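Local coordinates for protein FMN reductase [NAD(P)H] (Bacillus subtilis, PDB 1ZCH) that reduces FMN, nitroaromatic compounds, quinones, chromates and azo dyes with NADH or NADPH, working as a homodimer that carries bound flavin mononucleotide, at residues Q29-E32 with A33-A37; A81-N84 with R85-I88; G103-S106 with V107-A111. All coordinates share one frame; numbering follows the deposited sequence.

Contact 1: residues Q29-E32 with A33-A37; sequences QIIE and AVQSA
Ser36 turns its hydroxyl back along the helix onto the carbonyl of Glu32, where OG donates to Glu32 O over 2.8 Å. The backbone N of Ser36 donates to that same oxygen, and the two donors reach it from opposite faces of the carbonyl plane, so that one acceptor near the end of the helix is held twice. The torsion explains the reach: with chi1 at -61° the hydroxyl lies beside its own backbone N, and both groups face the preceding turn. Val34 also leans back on the preceding turn, but with a methyl against a carbonyl oxygen. Its CG2, the branch lying beside the backbone N, rests 3.3 Å from Ile30 O, while CG1 stands anti to that N (chi1 169°). Gln35 lays the root of its chain against the preceding turn, CG coming to 3.6 Å from Ile31 O. These residues form the last turns of helix 24-36 in the nitroreductase fold, and the i to i+4 ladder runs through them, its straightest rung joining Gln35 N to Ile31 O at an N-H...O angle of 173°. The faces of the helix meet different neighbours. Ile30, Ala33 and Val34 pack on alanines of helix 104-127, whereas Gln35 looks to the other chain: its NE2 donates to Leu176 O of the second subunit, and its carbonyl takes a hydrogen bond from Arg175 of that subunit, a residue of the flavin pocket. The side chain of Ser36 itself lies about 7 Å from a bound FMN and packs on Leu8 of the second subunit.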
loop_
_atom_site.group_PDB
_atom_site.type_symbol
_atom_site.label_atom_id
_atom_site.label_comp_id
_atom_site.label_asym_id
_atom_site.label_seq_id
_atom_site.Cartn_x
_atom_site.Cartn_y
_atom_site.Cartn_z
ATOM N N GLN A 29 -6.713 4.489 -18.103
ATOM C CA GLN A 29 -6.093 3.173 -17.977
ATOM C C GLN A 29 -5.442 3.004 -16.609
ATOM O O GLN A 29 -5.537 1.945 -15.992
ATOM C CB GLN A 29 -5.046 2.972 -19.075
ATOM C CG GLN A 29 -5.632 2.867 -20.472
ATOM C CD GLN A 29 -4.566 2.723 -21.537
ATOM O OE1 GLN A 29 -3.812 1.750 -21.555
ATOM N NE2 GLN A 29 -4.494 3.697 -22.432
ATOM N N ILE A 30 -4.771 4.053 -16.149
ATOM C CA ILE A 30 -4.111 4.029 -14.851
ATOM C C ILE A 30 -5.167 3.832 -13.762
ATOM O O ILE A 30 -4.990 3.026 -12.848
ATOM C CB ILE A 30 -3.336 5.348 -14.619
ATOM C CG1 ILE A 30 -2.165 5.428 -15.609
ATOM C CG2 ILE A 30 -2.858 5.444 -13.169
ATOM C CD1 ILE A 30 -1.468 6.772 -15.633
ATOM N N ILE A 31 -6.274 4.560 -13.875
ATOM C CA ILE A 31 -7.352 4.447 -12.899
ATOM C C ILE A 31 -8.010 3.070 -12.955
ATOM O O ILE A 31 -8.355 2.499 -11.915
ATOM C CB ILE A 31 -8.418 5.545 -13.120
ATOM C CG1 ILE A 31 -7.793 6.923 -12.866
ATOM C CG2 ILE A 31 -9.612 5.315 -12.205
ATOM C CD1 ILE A 31 -7.224 7.106 -11.463
ATOM N N GLU A 32 -8.174 2.527 -14.160
ATOM C CA GLU A 32 -8.785 1.208 -14.297
ATOM C C GLU A 32 -7.901 0.180 -13.607
ATOM O O GLU A 32 -8.392 -0.743 -12.963
ATOM C CB GLU A 32 -8.918 0.832 -15.777
ATOM C CG GLU A 32 -9.916 1.660 -16.568
ATOM C CD GLU A 32 -9.874 1.346 -18.055
ATOM O OE1 GLU A 32 -9.920 0.149 -18.411
ATOM O OE2 GLU A 32 -9.795 2.293 -18.868
ATOM N N ALA A 33 -6.590 0.341 -13.755
ATOM C CA ALA A 33 -5.644 -0.577 -13.135
ATOM C C ALA A 33 -5.791 -0.492 -11.615
ATOM O O ALA A 33 -5.832 -1.515 -10.928
ATOM C CB ALA A 33 -4.225 -0.221 -13.549
ATOM N N VAL A 34 -5.880 0.732 -11.104
ATOM C CA VAL A 34 -6.036 0.960 -9.670
ATOM C C VAL A 34 -7.306 0.283 -9.153
ATOM O O VAL A 34 -7.274 -0.470 -8.182
ATOM C CB VAL A 34 -6.115 2.473 -9.350
ATOM C CG1 VAL A 34 -6.553 2.684 -7.907
ATOM C CG2 VAL A 34 -4.754 3.126 -9.567
ATOM N N GLN A 35 -8.429 0.558 -9.801
ATOM C CA GLN A 35 -9.690 -0.034 -9.377
ATOM C C GLN A 35 -9.695 -1.558 -9.440
ATOM O O GLN A 35 -10.327 -2.212 -8.614
ATOM C CB GLN A 35 -10.846 0.510 -10.219
ATOM C CG GLN A 35 -11.228 1.941 -9.880
ATOM C CD GLN A 35 -12.639 2.267 -10.329
ATOM O OE1 GLN A 35 -12.879 2.578 -11.494
ATOM N NE2 GLN A 35 -13.585 2.171 -9.405
ATOM N N SER A 36 -8.981 -2.115 -10.414
ATOM C CA SER A 36 -8.930 -3.563 -10.599
ATOM C C SER A 36 -8.100 -4.315 -9.561
ATOM O O SER A 36 -8.210 -5.535 -9.442
ATOM C CB SER A 36 -8.408 -3.887 -12.001
ATOM O OG SER A 36 -9.270 -3.361 -12.998
ATOM N N ALA A 37 -7.273 -3.593 -8.816
ATOM C CA ALA A 37 -6.434 -4.213 -7.795
ATOM C C ALA A 37 -7.272 -4.669 -6.603
ATOM O O ALA A 37 -8.403 -4.224 -6.413
ATOM C CB ALA A 37 -5.356 -3.229 -7.334
#

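Contact 2: residues A81-N84 with R85-I88; sequences ADFN and RAKI
Asp82 OD1 is gripped by two backbone N-H groups, those of Asn84 at 2.7 Å and Arg85 at 3.1 Å. Asn84 N arrives on the anti side of the carboxylate, 29° out of its plane, while Arg85 N lies nearly along the C-O axis. The bond from Asn84 makes an Asx turn at the junction where strand 75-82 of the nitroreductase sheet gives way to helix 84-94, with Phe83 at the N-cap position. The other oxygen, OD2, lies over one face of the Arg85 guanidinium, 3.6 Å from NH1. The two planes are stacked, only 27° apart, and the salt bridge is one of charge, with no N-H directed at the oxygen. A bend at chi3 (-65°) helps fold the arginine back beneath the carboxylate. Directed bonds to OD2 and the guanidinium come from outside the turn: Thr47 OG1 bonds to both OD2 and NH1, NH2 to the carbonyls of Gln44 and Val46, and OD2 also to Tyr187 OH of the second subunit. Across the turn, Ala86 CB approaches the Phe83 ring obliquely, 4.1 Å from CD1. A water accepts weakly from Ala86 N and donates to Asp82 O, bridging strand and helix.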
loop_
_atom_site.group_PDB
_atom_site.type_symbol
_atom_site.label_atom_id
_atom_site.label_comp_id
_atom_site.label_asym_id
_atom_site.label_seq_id
_atom_site.Cartn_x
_atom_site.Cartn_y
_atom_site.Cartn_z
ATOM N N ALA A 81 -7.258 7.588 2.067
ATOM C CA ALA A 81 -7.928 6.455 2.689
ATOM C C ALA A 81 -9.365 6.975 2.696
ATOM O O ALA A 81 -9.587 8.161 2.962
ATOM C CB ALA A 81 -7.426 6.258 4.113
ATOM N N ASP A 82 -10.337 6.116 2.410
ATOM C CA ASP A 82 -11.725 6.567 2.354
ATOM C C ASP A 82 -12.713 5.623 3.030
ATOM O O ASP A 82 -12.906 4.490 2.585
ATOM C CB ASP A 82 -12.138 6.759 0.885
ATOM C CG ASP A 82 -13.502 7.431 0.729
ATOM O OD1 ASP A 82 -14.448 7.075 1.463
ATOM O OD2 ASP A 82 -13.633 8.305 -0.153
ATOM N N PHE A 83 -13.323 6.090 4.115
ATOM C CA PHE A 83 -14.337 5.312 4.819
ATOM C C PHE A 83 -15.642 6.109 4.777
ATOM O O PHE A 83 -16.584 5.837 5.528
ATOM C CB PHE A 83 -13.907 5.027 6.265
ATOM C CG PHE A 83 -13.058 3.791 6.407
ATOM C CD1 PHE A 83 -13.642 2.555 6.659
ATOM C CD2 PHE A 83 -11.675 3.858 6.241
ATOM C CE1 PHE A 83 -12.862 1.393 6.742
ATOM C CE2 PHE A 83 -10.886 2.706 6.320
ATOM C CZ PHE A 83 -11.481 1.473 6.570
ATOM N N ASN A 84 -15.689 7.103 3.889
ATOM C CA ASN A 84 -16.896 7.919 3.723
ATOM C C ASN A 84 -17.918 7.108 2.927
ATOM O O ASN A 84 -19.112 7.114 3.236
ATOM C CB ASN A 84 -16.583 9.230 2.992
ATOM C CG ASN A 84 -17.833 10.055 2.717
ATOM O OD1 ASN A 84 -18.640 10.297 3.618
ATOM N ND2 ASN A 84 -17.998 10.490 1.473
ATOM N N ARG A 85 -17.463 6.409 1.891
ATOM C CA ARG A 85 -18.395 5.582 1.132
ATOM C C ARG A 85 -18.937 4.500 2.073
ATOM O O ARG A 85 -20.090 4.088 1.959
ATOM C CB ARG A 85 -17.707 4.950 -0.085
ATOM C CG ARG A 85 -17.500 5.924 -1.252
ATOM C CD ARG A 85 -16.984 5.192 -2.496
ATOM N NE ARG A 85 -15.651 4.649 -2.258
ATOM C CZ ARG A 85 -14.523 5.288 -2.543
ATOM N NH1 ARG A 85 -14.562 6.494 -3.098
ATOM N NH2 ARG A 85 -13.356 4.737 -2.237
ATOM N N ALA A 86 -18.106 4.050 3.008
ATOM C CA ALA A 86 -18.536 3.045 3.980
ATOM C C ALA A 86 -19.561 3.698 4.910
ATOM O O ALA A 86 -20.542 3.071 5.310
ATOM C CB ALA A 86 -17.341 2.541 4.797
ATOM N N LYS A 87 -19.329 4.960 5.257
ATOM C CA LYS A 87 -20.257 5.672 6.131
ATOM C C LYS A 87 -21.628 5.725 5.464
ATOM O O LYS A 87 -22.652 5.480 6.103
ATOM C CB LYS A 87 -19.775 7.097 6.395
ATOM C CG LYS A 87 -20.696 7.880 7.323
ATOM C CD LYS A 87 -20.438 9.369 7.228
ATOM C CE LYS A 87 -21.626 10.096 6.623
ATOM N NZ LYS A 87 -22.829 10.020 7.501
ATOM N N ILE A 88 -21.641 6.060 4.177
ATOM C CA ILE A 88 -22.889 6.137 3.424
ATOM C C ILE A 88 -23.582 4.780 3.426
ATOM O O ILE A 88 -24.793 4.684 3.653
ATOM C CB ILE A 88 -22.630 6.564 1.967
ATOM C CG1 ILE A 88 -22.122 8.010 1.937
ATOM C CG2 ILE A 88 -23.905 6.397 1.135
ATOM C CD1 ILE A 88 -21.638 8.473 0.572
HETATM O O HOH W 1 -15.367 3.309 2.000
#

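Contact 3: residues G103-S106 with V107-A111; sequences GLES and VLVGA
Leu104 and Val107 lie side by side and point the same way, with CD2 of the leucine 3.9 Å from CG2 of the valine. They belong to the first turns of helix 104-127, a long helix of the nitroreductase fold, buried here, that meets its counterpart across the dimer, Ala111 packing on Ala111 of the second subunit. Glu105, the next residue, crosses Val109 one turn on, so that OE2 comes 3.4 Å from CG2. The bend at chi2 (61°) carries the carboxylate along the helix, laying a charged group over an aliphatic branch. Its charge is answered across the interface, where OE2 forms a salt bridge with Arg139 and a hydrogen bond with Tyr232, both of the second subunit. Such links would probably stabilise the ionised form in these buried surroundings. Behind the side chains stand the backbone bonds Leu108 N to Leu104 O, Val109 N to Glu105 O and Gly110 N to Ser106 O. At the N-terminal end, the backbone N and hydroxyl of Ser106 both donate to Gly103 O. With chi1 at 58°, OG sits between its own backbone N and carbonyl carbon and meets the Gly103 carbonyl nearly head-on, at 2.8 Å.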
loop_
_atom_site.group_PDB
_atom_site.type_symbol
_atom_site.label_atom_id
_atom_site.label_comp_id
_atom_site.label_asym_id
_atom_site.label_seq_id
_atom_site.Cartn_x
_atom_site.Cartn_y
_atom_site.Cartn_z
ATOM N N GLY A 103 -11.276 2.452 15.816
ATOM C CA GLY A 103 -10.074 1.725 16.186
ATOM C C GLY A 103 -9.068 1.845 15.056
ATOM O O GLY A 103 -9.453 2.085 13.913
ATOM N N LEU A 104 -7.784 1.681 15.364
ATOM C CA LEU A 104 -6.737 1.795 14.352
ATOM C C LEU A 104 -6.815 0.780 13.212
ATOM O O LEU A 104 -6.163 0.953 12.184
ATOM C CB LEU A 104 -5.356 1.733 15.016
ATOM C CG LEU A 104 -4.998 2.993 15.820
ATOM C CD1 LEU A 104 -3.681 2.803 16.554
ATOM C CD2 LEU A 104 -4.914 4.185 14.872
ATOM N N GLU A 105 -7.613 -0.270 13.375
ATOM C CA GLU A 105 -7.749 -1.263 12.312
ATOM C C GLU A 105 -8.204 -0.569 11.025
ATOM O O GLU A 105 -7.744 -0.906 9.934
ATOM C CB GLU A 105 -8.759 -2.346 12.715
ATOM C CG GLU A 105 -9.221 -3.275 11.583
ATOM C CD GLU A 105 -8.093 -4.076 10.933
ATOM O OE1 GLU A 105 -6.970 -4.123 11.483
ATOM O OE2 GLU A 105 -8.340 -4.677 9.863
ATOM N N SER A 106 -9.102 0.407 11.159
ATOM C CA SER A 106 -9.607 1.144 10.000
ATOM C C SER A 106 -8.472 1.909 9.324
ATOM O O SER A 106 -8.405 1.985 8.096
ATOM C CB SER A 106 -10.705 2.125 10.426
ATOM O OG SER A 106 -10.222 3.041 11.394
ATOM N N VAL A 107 -7.579 2.469 10.134
ATOM C CA VAL A 107 -6.445 3.223 9.615
ATOM C C VAL A 107 -5.520 2.292 8.830
ATOM O O VAL A 107 -5.033 2.651 7.756
ATOM C CB VAL A 107 -5.660 3.906 10.768
ATOM C CG1 VAL A 107 -4.353 4.508 10.245
ATOM C CG2 VAL A 107 -6.529 4.999 11.403
ATOM N N LEU A 108 -5.284 1.094 9.355
ATOM C CA LEU A 108 -4.425 0.146 8.657
ATOM C C LEU A 108 -5.096 -0.290 7.360
ATOM O O LEU A 108 -4.444 -0.382 6.320
ATOM C CB LEU A 108 -4.134 -1.082 9.529
ATOM C CG LEU A 108 -3.339 -0.833 10.815
ATOM C CD1 LEU A 108 -3.060 -2.166 11.498
ATOM C CD2 LEU A 108 -2.033 -0.106 10.498
ATOM N N VAL A 109 -6.397 -0.561 7.415
ATOM C CA VAL A 109 -7.120 -0.974 6.208
ATOM C C VAL A 109 -6.998 0.096 5.123
ATOM O O VAL A 109 -6.678 -0.204 3.971
ATOM C CB VAL A 109 -8.626 -1.222 6.499
ATOM C CG1 VAL A 109 -9.396 -1.390 5.187
ATOM C CG2 VAL A 109 -8.787 -2.470 7.357
ATOM N N GLY A 110 -7.248 1.345 5.501
ATOM C CA GLY A 110 -7.168 2.434 4.545
ATOM C C GLY A 110 -5.777 2.678 3.986
ATOM O O GLY A 110 -5.618 2.903 2.782
ATOM N N ALA A 111 -4.770 2.637 4.856
ATOM C CA ALA A 111 -3.389 2.872 4.438
ATOM C C ALA A 111 -2.890 1.770 3.507
ATOM O O ALA A 111 -2.203 2.045 2.523
ATOM C CB ALA A 111 -2.480 2.981 5.667
#

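Contacts 2 and 3 are buried and touch each other: the ring of Phe83 packs against the first turns of helix 104-127, with CZ 3.8 Å from CG1 of Val109. Contact 1 is partly buried and stands apart, its nearest atoms about 8 Å from contact 2 and 11 Å from contact 3, although it packs on a later part of the helix that contact 3 begins. The chemistry follows position. In contacts 1 and 3 a serine hydroxyl adds a second donor to a backbone carbonyl near a helix terminus, whereas in contact 2 the roles are reversed and a side-chain carboxylate accepts from the backbone. All three adjoin the second subunit.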